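Local coordinates for protein terminal uridylyltransferase 1 (Trypanosoma brucei, PDB 5HZD) that adds uridines to the 3'-hydroxyl end of guide RNAs, ribosomal RNAs and some mRNAs during mitochondrial RNA editing, using UTP and a divalent metal, at residues T61-G66 with E387-Y392; C95-W100 with F126-V131; H307-P312 with G396-G401. All blocks are in the same frame, centred on the assembly; numbering follows the deposited sequence. Where two conformers were deposited one is given.

Contact 1: T61-G66 with E387-Y392; sequences TITSWG and EREELY
Gly66 and Tyr392 meet where helix 59-76, from the N-terminal part of the chain, crosses helix 385-409 of the Cid1-type helical part nearly at right angles, a close helix-helix crossing with a glycine at its tightest point. The axes of the two short segments make 105° and approach to 8.8 Å. Because Gly66 carries no side chain, the backbones can come together closely here.

Tyr392 starts toward the other helix and then swings off. The backbone aims Tyr392 CB at helix 59-76, 3.9 Å from Thr63 O; with CG anti to the carbonyl carbon (chi1 -66°) the phenol then runs past Gly66 instead of into it. Gly66 O approaches Tyr392 CD1 obliquely. One ring face lies 3.5 Å from Arg388 O, one turn back on its own helix, with that oxygen offset toward the rim.

Thr63 flanks the glycine. Its OG1 makes a weak hydrogen bond back to Arg59 O, which leaves CG2 on the Tyr392 side, 4.2 Å from Tyr392 CB. Glu389 folds back at chi2 and brings its carboxylate to the border of the contact, near the same methyl. Lys393 and Lys67 extend the interface one residue along each helix. At the crossing itself Gly66 CA points a hydrogen almost straight at Tyr392 O, a CA-H...O contact of 3.2 Å with 174° at the hydrogen.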
loop_
_atom_site.group_PDB
_atom_site.type_symbol
_atom_site.label_atom_id
_atom_site.label_comp_id
_atom_site.label_asym_id
_atom_site.label_seq_id
_atom_site.Cartn_x
_atom_site.Cartn_y
_atom_site.Cartn_z
ATOM N N THR A 61 -29.619 12.629 1.099
ATOM C CA THR A 61 -28.251 13.143 1.116
ATOM C C THR A 61 -27.272 12.013 1.362
ATOM O O THR A 61 -26.206 11.937 0.738
ATOM C CB THR A 61 -28.101 14.251 2.204
ATOM O OG1 THR A 61 -28.837 15.391 1.781
ATOM C CG2 THR A 61 -26.606 14.606 2.387
ATOM N N ILE A 62 -27.626 11.112 2.277
ATOM C CA ILE A 62 -26.741 10.012 2.601
ATOM C C ILE A 62 -26.573 9.082 1.388
ATOM O O ILE A 62 -25.463 8.666 1.050
ATOM C CB ILE A 62 -27.253 9.265 3.867
ATOM C CG1 ILE A 62 -27.181 10.205 5.061
ATOM C CG2 ILE A 62 -26.445 8.000 4.115
ATOM C CD1 ILE A 62 -27.940 9.714 6.283
ATOM N N THR A 63 -27.662 8.833 0.670
ATOM C CA THR A 63 -27.571 8.075 -0.573
ATOM C C THR A 63 -26.727 8.774 -1.638
ATOM O O THR A 63 -25.962 8.144 -2.363
ATOM C CB THR A 63 -28.969 7.727 -1.063
ATOM O OG1 THR A 63 -29.540 6.848 -0.076
ATOM C CG2 THR A 63 -28.938 7.035 -2.419
ATOM N N SER A 64 -26.867 10.090 -1.726
ATOM C CA SER A 64 -26.042 10.876 -2.631
ATOM C C SER A 64 -24.576 10.706 -2.276
ATOM O O SER A 64 -23.731 10.586 -3.162
ATOM C CB SER A 64 -26.449 12.357 -2.592
ATOM O OG SER A 64 -25.666 13.130 -3.487
ATOM N N TRP A 65 -24.266 10.672 -0.974
ATOM C CA TRP A 65 -22.874 10.443 -0.574
ATOM C C TRP A 65 -22.424 9.042 -1.015
ATOM O O TRP A 65 -21.303 8.878 -1.488
ATOM C CB TRP A 65 -22.638 10.690 0.931
ATOM C CG TRP A 65 -22.448 12.181 1.281
ATOM C CD1 TRP A 65 -23.299 12.982 1.988
ATOM C CD2 TRP A 65 -21.305 12.993 0.971
ATOM N NE1 TRP A 65 -22.771 14.249 2.116
ATOM C CE2 TRP A 65 -21.543 14.277 1.509
ATOM C CE3 TRP A 65 -20.094 12.753 0.305
ATOM C CZ2 TRP A 65 -20.625 15.323 1.382
ATOM C CZ3 TRP A 65 -19.188 13.794 0.182
ATOM C CH2 TRP A 65 -19.457 15.060 0.717
ATOM N N GLY A 66 -23.295 8.034 -0.951
ATOM C CA GLY A 66 -22.939 6.724 -1.488
ATOM C C GLY A 66 -22.619 6.706 -2.976
ATOM O O GLY A 66 -21.726 5.998 -3.421
ATOM N N GLU A 387 -30.266 -2.367 -8.352
ATOM C CA GLU A 387 -29.234 -2.915 -7.483
ATOM C C GLU A 387 -28.158 -1.890 -7.197
ATOM O O GLU A 387 -27.604 -1.840 -6.088
ATOM C CB GLU A 387 -28.588 -4.141 -8.130
ATOM C CG GLU A 387 -29.503 -5.354 -8.155
ATOM C CD GLU A 387 -28.940 -6.495 -8.987
ATOM O OE1 GLU A 387 -28.325 -6.229 -10.048
ATOM O OE2 GLU A 387 -29.119 -7.660 -8.576
ATOM N N ARG A 388 -27.822 -1.112 -8.228
ATOM C CA ARG A 388 -26.796 -0.102 -8.092
ATOM C C ARG A 388 -27.249 0.950 -7.095
ATOM O O ARG A 388 -26.445 1.394 -6.255
ATOM C CB ARG A 388 -26.518 0.566 -9.430
ATOM C CG ARG A 388 -25.253 1.360 -9.382
ATOM C CD ARG A 388 -24.574 1.349 -10.760
ATOM N NE ARG A 388 -24.961 2.472 -11.605
ATOM C CZ ARG A 388 -25.793 2.389 -12.635
ATOM N NH1 ARG A 388 -26.350 1.227 -12.955
ATOM N NH2 ARG A 388 -26.070 3.477 -13.345
ATOM N N GLU A 389 -28.512 1.355 -7.189
ATOM C CA GLU A 389 -29.075 2.326 -6.252
ATOM C C GLU A 389 -28.996 1.803 -4.825
ATOM O O GLU A 389 -28.739 2.567 -3.892
ATOM C CB GLU A 389 -30.518 2.677 -6.606
ATOM C CG GLU A 389 -30.619 3.602 -7.811
ATOM C CD GLU A 389 -29.757 4.859 -7.661
ATOM O OE1 GLU A 389 -29.688 5.417 -6.539
ATOM O OE2 GLU A 389 -29.138 5.282 -8.664
ATOM N N GLU A 390 -29.222 0.498 -4.662
ATOM C CA GLU A 390 -29.174 -0.127 -3.347
ATOM C C GLU A 390 -27.752 -0.117 -2.819
ATOM O O GLU A 390 -27.543 0.101 -1.629
ATOM C CB GLU A 390 -29.739 -1.549 -3.395
ATOM C CG GLU A 390 -31.258 -1.576 -3.451
ATOM C CD GLU A 390 -31.828 -2.975 -3.634
ATOM O OE1 GLU A 390 -32.979 -3.097 -4.121
ATOM O OE2 GLU A 390 -31.128 -3.952 -3.284
ATOM N N LEU A 391 -26.762 -0.298 -3.691
ATOM C CA LEU A 391 -25.373 -0.169 -3.239
ATOM C C LEU A 391 -25.041 1.246 -2.796
ATOM O O LEU A 391 -24.293 1.420 -1.837
ATOM C CB LEU A 391 -24.356 -0.601 -4.301
ATOM C CG LEU A 391 -24.316 -2.070 -4.675
ATOM C CD1 LEU A 391 -23.291 -2.260 -5.786
ATOM C CD2 LEU A 391 -23.963 -2.907 -3.453
ATOM N N TYR A 392 -25.540 2.257 -3.521
ATOM C CA TYR A 392 -25.276 3.644 -3.113
ATOM C C TYR A 392 -25.851 3.917 -1.740
ATOM O O TYR A 392 -25.187 4.495 -0.883
ATOM C CB TYR A 392 -25.896 4.642 -4.100
ATOM C CG TYR A 392 -25.298 4.650 -5.480
ATOM C CD1 TYR A 392 -24.106 4.001 -5.758
ATOM C CD2 TYR A 392 -25.939 5.332 -6.500
ATOM C CE1 TYR A 392 -23.553 4.034 -7.040
ATOM C CE2 TYR A 392 -25.413 5.362 -7.762
ATOM C CZ TYR A 392 -24.222 4.720 -8.025
ATOM O OH TYR A 392 -23.683 4.755 -9.283
#

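Contact 2: C95-W100 with F126-V131; sequences CVVRRW and FAVVDV
Val128 meets Val97 and Trp100 through a single methyl, CG1, where helix 80-100 packs on the sheet of the palm, a nucleotidyltransferase-fold catalytic domain. The strand leads up to this point from Phe126. That residue belongs to the same core without touching the 95-100 segment: its ring meets Phe285 edge-to-face and rests on Arg90 and Leu93, farther back along helix 80-100. Ala127 bonds through its backbone to Phe107.

Val128 then turns its side chain to the helix. CG1 stands anti to the backbone N (chi1 175°) and reaches between the two helix residues, 4.1 Å from Val97 CG2 and also 4.1 Å from Trp100 CZ3. The two valine side chains run side by side, pointing opposite ways. The indole, carried out with CG anti to its backbone N (chi1 165°), offers the methyl the edge of its six-membered ring, with Val128 CG1 close to the ring plane. The touch is wholly apolar, with two of its three residues buried.

Val129 points the other way and bonds through its backbone to Arg105. Asp130 serves as N-cap of the helix starting at Val131, its OD1 taking the N-H of Ala133 while OD2 is hydrogen-bonded to His101 NE2, just past the 95-100 segment.

Strand 124-129 runs between antiparallel strand 105-109 and parallel strand 285-288. Helix 80-100 covers it at Val128, with Val97 also touching Val106, and helix 143-156 packs on Trp100 through Ala146, Ser149, Ile150 and Leu153.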
loop_
_atom_site.group_PDB
_atom_site.type_symbol
_atom_site.label_atom_id
_atom_site.label_comp_id
_atom_site.label_asym_id
_atom_site.label_seq_id
_atom_site.Cartn_x
_atom_site.Cartn_y
_atom_site.Cartn_z
ATOM N N CYS A 95 13.282 -11.011 -13.541
ATOM C CA CYS A 95 14.438 -11.303 -14.409
ATOM C C CYS A 95 15.696 -10.655 -13.891
ATOM O O CYS A 95 16.798 -11.219 -13.951
ATOM C CB CYS A 95 14.187 -10.756 -15.805
ATOM S SG CYS A 95 12.898 -11.552 -16.729
ATOM N N VAL A 96 15.542 -9.429 -13.405
ATOM C CA VAL A 96 16.701 -8.697 -12.921
ATOM C C VAL A 96 17.179 -9.309 -11.611
ATOM O O VAL A 96 18.380 -9.625 -11.458
ATOM C CB VAL A 96 16.358 -7.208 -12.680
ATOM C CG1 VAL A 96 17.585 -6.489 -12.083
ATOM C CG2 VAL A 96 15.906 -6.547 -13.963
ATOM N N VAL A 97 16.266 -9.514 -10.647
ATOM C CA VAL A 97 16.740 -9.950 -9.334
ATOM C C VAL A 97 17.261 -11.377 -9.336
ATOM O O VAL A 97 18.105 -11.704 -8.502
ATOM C CB VAL A 97 15.722 -9.732 -8.212
ATOM C CG1 VAL A 97 15.251 -8.270 -8.214
ATOM C CG2 VAL A 97 14.569 -10.645 -8.390
ATOM N N ARG A 98 16.807 -12.220 -10.269
ATOM C CA ARG A 98 17.383 -13.575 -10.334
ATOM C C ARG A 98 18.840 -13.599 -10.736
ATOM O O ARG A 98 19.516 -14.582 -10.502
ATOM C CB ARG A 98 16.555 -14.486 -11.245
ATOM C CG ARG A 98 15.233 -14.850 -10.589
ATOM C CD ARG A 98 14.402 -15.805 -11.432
ATOM N NE ARG A 98 15.132 -17.070 -11.523
ATOM C CZ ARG A 98 14.758 -18.118 -12.246
ATOM N NH1 ARG A 98 15.505 -19.216 -12.234
ATOM N NH2 ARG A 98 13.676 -18.054 -12.997
ATOM N N ARG A 99 19.353 -12.537 -11.334
ATOM C CA ARG A 99 20.791 -12.484 -11.619
ATOM C C ARG A 99 21.585 -12.307 -10.326
ATOM O O ARG A 99 22.717 -12.769 -10.225
ATOM C CB ARG A 99 21.115 -11.374 -12.629
ATOM C CG ARG A 99 22.602 -10.980 -12.750
ATOM C CD ARG A 99 23.483 -12.004 -13.494
ATOM N NE ARG A 99 22.815 -12.666 -14.613
ATOM C CZ ARG A 99 22.693 -12.155 -15.835
ATOM N NH1 ARG A 99 23.179 -10.950 -16.109
ATOM N NH2 ARG A 99 22.074 -12.849 -16.783
ATOM N N TRP A 100 20.970 -11.669 -9.325
ATOM C CA TRP A 100 21.578 -11.520 -8.008
ATOM C C TRP A 100 21.400 -12.796 -7.176
ATOM O O TRP A 100 22.342 -13.302 -6.552
ATOM C CB TRP A 100 20.940 -10.314 -7.322
ATOM C CG TRP A 100 21.186 -10.215 -5.868
ATOM C CD1 TRP A 100 22.365 -9.953 -5.245
ATOM C CD2 TRP A 100 20.204 -10.385 -4.848
ATOM N NE1 TRP A 100 22.176 -9.943 -3.873
ATOM C CE2 TRP A 100 20.858 -10.203 -3.609
ATOM C CE3 TRP A 100 18.835 -10.658 -4.866
ATOM C CZ2 TRP A 100 20.187 -10.317 -2.380
ATOM C CZ3 TRP A 100 18.159 -10.783 -3.655
ATOM C CH2 TRP A 100 18.846 -10.586 -2.422
ATOM N N PHE A 126 7.040 -4.139 -4.228
ATOM C CA PHE A 126 7.558 -5.430 -4.676
ATOM C C PHE A 126 8.365 -6.001 -3.530
ATOM O O PHE A 126 9.263 -5.332 -3.007
ATOM C CB PHE A 126 8.530 -5.248 -5.857
ATOM C CG PHE A 126 7.899 -4.834 -7.144
ATOM C CD1 PHE A 126 6.983 -5.661 -7.782
ATOM C CD2 PHE A 126 8.329 -3.686 -7.800
ATOM C CE1 PHE A 126 6.432 -5.315 -9.017
ATOM C CE2 PHE A 126 7.799 -3.326 -9.030
ATOM C CZ PHE A 126 6.859 -4.135 -9.659
ATOM N N ALA A 127 8.059 -7.226 -3.129
ATOM C CA ALA A 127 8.879 -7.941 -2.143
ATOM C C ALA A 127 9.701 -8.992 -2.876
ATOM O O ALA A 127 9.168 -9.728 -3.698
ATOM C CB ALA A 127 7.974 -8.670 -1.137
ATOM N N VAL A 128 10.986 -9.085 -2.562
ATOM C CA VAL A 128 11.876 -10.060 -3.214
ATOM C C VAL A 128 12.254 -11.102 -2.168
ATOM O O VAL A 128 12.931 -10.784 -1.197
ATOM C CB VAL A 128 13.154 -9.329 -3.702
ATOM C CG1 VAL A 128 14.182 -10.332 -4.287
ATOM C CG2 VAL A 128 12.772 -8.247 -4.746
ATOM N N VAL A 129 11.827 -12.353 -2.360
ATOM C CA VAL A 129 11.948 -13.380 -1.337
ATOM C C VAL A 129 12.306 -14.715 -1.979
ATOM O O VAL A 129 11.700 -15.112 -3.000
ATOM C CB VAL A 129 10.597 -13.589 -0.586
ATOM C CG1 VAL A 129 10.743 -14.675 0.504
ATOM C CG2 VAL A 129 10.123 -12.260 0.026
ATOM N N ASP A 130 13.273 -15.396 -1.362
ATOM C CA ASP A 130 13.605 -16.792 -1.635
ATOM C C ASP A 130 12.840 -17.589 -0.593
ATOM O O ASP A 130 13.212 -17.604 0.595
ATOM C CB ASP A 130 15.126 -16.975 -1.467
ATOM C CG ASP A 130 15.599 -18.432 -1.573
ATOM O OD1 ASP A 130 14.797 -19.390 -1.454
ATOM O OD2 ASP A 130 16.836 -18.641 -1.707
ATOM N N VAL A 131 11.788 -18.253 -1.055
ATOM C CA VAL A 131 10.855 -18.950 -0.162
ATOM C C VAL A 131 11.518 -20.114 0.576
ATOM O O VAL A 131 11.309 -20.252 1.790
ATOM C CB VAL A 131 9.614 -19.385 -0.923
ATOM C CG1 VAL A 131 8.708 -20.291 -0.051
ATOM C CG2 VAL A 131 8.846 -18.144 -1.370
#

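Contact 3: H307-P312 with G396-G401; sequences HPCARP and GDMLVG
Two torsions put His307 and Met398 together. In His307 the imidazole is carried anti to the backbone N (chi1 -170°), and in Met398 the bend at chi3 (73°) curls the terminal methyl over that ring. Met398 CE sits 3.7 Å from the His307 ring centroid and nearly on the ring normal, a CH-pi contact squarely over the face. The sulfur follows from a slanted direction: Met398 SD is 3.5 Å from His307 CE1, giving an oblique Met-aromatic contact. Cys309 joins from the same segment, with its CB 3.8 Å from Met398 SD.

The ring is held at its edge too. His307 ND1 accepts the Cys309 N-H in a bond of 2.9 Å, with 165° at the hydrogen and Cys309 N in the plane of the ring. That pins the rotation of the imidazole and leaves a face for the methionine; a neutral ring would then probably carry its proton on NE2. His307 O meanwhile accepts from Ala310 N at 3.0 Å.

Trp343 and Leu347 of helix 336-349 and Tyr352 pack against Met398, while Ala394 and Ala395 back Cys309. A histidine side chain thus caps the turn entering helix 310-324, which farther along carries the UTP-binding Lys318 and Lys322, and docks it on helix 385-409 in the helical part characteristic of Cid1-type nucleotidyltransferases.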
loop_
_atom_site.group_PDB
_atom_site.type_symbol
_atom_site.label_atom_id
_atom_site.label_comp_id
_atom_site.label_asym_id
_atom_site.label_seq_id
_atom_site.Cartn_x
_atom_site.Cartn_y
_atom_site.Cartn_z
ATOM N N HIS A 307 -17.713 -7.601 1.213
ATOM C CA HIS A 307 -18.936 -6.808 1.061
ATOM C C HIS A 307 -18.684 -5.889 -0.142
ATOM O O HIS A 307 -17.590 -5.340 -0.262
ATOM C CB HIS A 307 -19.150 -5.949 2.316
ATOM C CG HIS A 307 -20.482 -5.283 2.360
ATOM N ND1 HIS A 307 -20.810 -4.227 1.532
ATOM C CD2 HIS A 307 -21.577 -5.512 3.130
ATOM C CE1 HIS A 307 -22.054 -3.855 1.771
ATOM N NE2 HIS A 307 -22.536 -4.606 2.753
ATOM N N PRO A 308 -19.693 -5.687 -1.008
ATOM C CA PRO A 308 -19.492 -4.876 -2.217
ATOM C C PRO A 308 -19.202 -3.401 -1.922
ATOM O O PRO A 308 -18.684 -2.710 -2.813
ATOM C CB PRO A 308 -20.815 -5.026 -2.976
ATOM C CG PRO A 308 -21.827 -5.438 -1.961
ATOM C CD PRO A 308 -21.044 -6.272 -0.951
ATOM N N CYS A 309 -19.520 -2.919 -0.721
ATOM C CA CYS A 309 -19.206 -1.536 -0.382
ATOM C C CYS A 309 -17.927 -1.401 0.438
ATOM O O CYS A 309 -17.505 -0.274 0.813
ATOM C CB CYS A 309 -20.374 -0.901 0.377
ATOM S SG CYS A 309 -21.839 -0.900 -0.614
ATOM N N ALA A 310 -17.240 -2.513 0.703
ATOM C CA ALA A 310 -16.087 -2.419 1.590
ATOM C C ALA A 310 -14.868 -1.756 0.951
ATOM O O ALA A 310 -14.209 -0.907 1.574
ATOM C CB ALA A 310 -15.718 -3.815 2.173
ATOM N N ARG A 311 -14.556 -2.085 -0.304
ATOM C CA ARG A 311 -13.438 -1.357 -0.924
ATOM C C ARG A 311 -13.744 0.128 -1.173
ATOM O O ARG A 311 -12.895 0.977 -0.880
ATOM C CB ARG A 311 -12.972 -2.032 -2.211
ATOM C CG ARG A 311 -12.285 -3.382 -1.981
ATOM C CD ARG A 311 -12.022 -4.030 -3.338
ATOM N NE ARG A 311 -13.268 -4.423 -3.970
ATOM C CZ ARG A 311 -13.369 -4.730 -5.256
ATOM N NH1 ARG A 311 -12.300 -4.654 -6.045
ATOM N NH2 ARG A 311 -14.551 -5.084 -5.747
ATOM N N PRO A 312 -14.934 0.458 -1.713
ATOM C CA PRO A 312 -15.205 1.888 -1.916
ATOM C C PRO A 312 -15.100 2.692 -0.620
ATOM O O PRO A 312 -14.507 3.789 -0.588
ATOM C CB PRO A 312 -16.635 1.889 -2.492
ATOM C CG PRO A 312 -16.659 0.609 -3.297
ATOM C CD PRO A 312 -15.977 -0.382 -2.346
ATOM N N GLY A 396 -23.464 4.812 1.590
ATOM C CA GLY A 396 -23.675 5.998 2.395
ATOM C C GLY A 396 -24.002 5.652 3.838
ATOM O O GLY A 396 -23.444 6.247 4.774
ATOM N N ASP A 397 -24.898 4.695 4.039
ATOM C CA ASP A 397 -25.269 4.275 5.394
ATOM C C ASP A 397 -24.035 3.783 6.163
ATOM O O ASP A 397 -23.856 4.063 7.362
ATOM C CB ASP A 397 -26.207 3.073 5.342
ATOM C CG ASP A 397 -27.626 3.424 4.979
ATOM O OD1 ASP A 397 -28.008 4.616 5.022
ATOM O OD2 ASP A 397 -28.373 2.464 4.661
ATOM N N MET A 398 -23.210 2.996 5.486
ATOM C CA MET A 398 -22.042 2.410 6.134
ATOM C C MET A 398 -20.997 3.440 6.505
ATOM O O MET A 398 -20.391 3.367 7.574
ATOM C CB MET A 398 -21.448 1.340 5.233
ATOM C CG MET A 398 -22.401 0.168 5.139
ATOM S SD MET A 398 -21.998 -0.956 3.774
ATOM C CE MET A 398 -20.515 -1.765 4.395
ATOM N N LEU A 399 -20.781 4.407 5.619
ATOM C CA LEU A 399 -19.796 5.448 5.910
ATOM C C LEU A 399 -20.256 6.381 7.026
ATOM O O LEU A 399 -19.487 6.694 7.944
ATOM C CB LEU A 399 -19.420 6.239 4.657
ATOM C CG LEU A 399 -18.154 7.068 4.870
ATOM C CD1 LEU A 399 -16.938 6.179 5.026
ATOM C CD2 LEU A 399 -17.952 8.080 3.702
ATOM N N VAL A 400 -21.511 6.816 6.988
ATOM C CA VAL A 400 -22.039 7.618 8.091
ATOM C C VAL A 400 -21.940 6.821 9.393
ATOM O O VAL A 400 -21.554 7.340 10.447
ATOM C CB VAL A 400 -23.509 7.977 7.816
ATOM C CG1 VAL A 400 -24.155 8.599 9.070
ATOM C CG2 VAL A 400 -23.553 8.910 6.678
ATOM N N GLY A 401 -22.230 5.531 9.295
ATOM C CA GLY A 401 -22.202 4.661 10.445
ATOM C C GLY A 401 -20.805 4.512 11.033
ATOM O O GLY A 401 -20.671 4.359 12.249
#

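Overall arrangement
Contacts 1 and 3 form one continuous region: their centres are 10 Å apart, both use helix 385-409, and their segments alternate along the chain. They join directly where Ile62 CG2 packs 3.4 Å from Gly396 C and where Leu391 O lies 3.6 Å from Cys309 SG. Contact 2 sits across the chain's centre, its own centre 44 Å from that of contact 1 and 38 Å from that of contact 3. It is also near the active site: the Val128 side chain is about 9 Å from that of UTP-binding Ile294 and about 10 Å from that of Asp125, a probable magnesium ligand. Contacts 1 and 3 lie away from such sites.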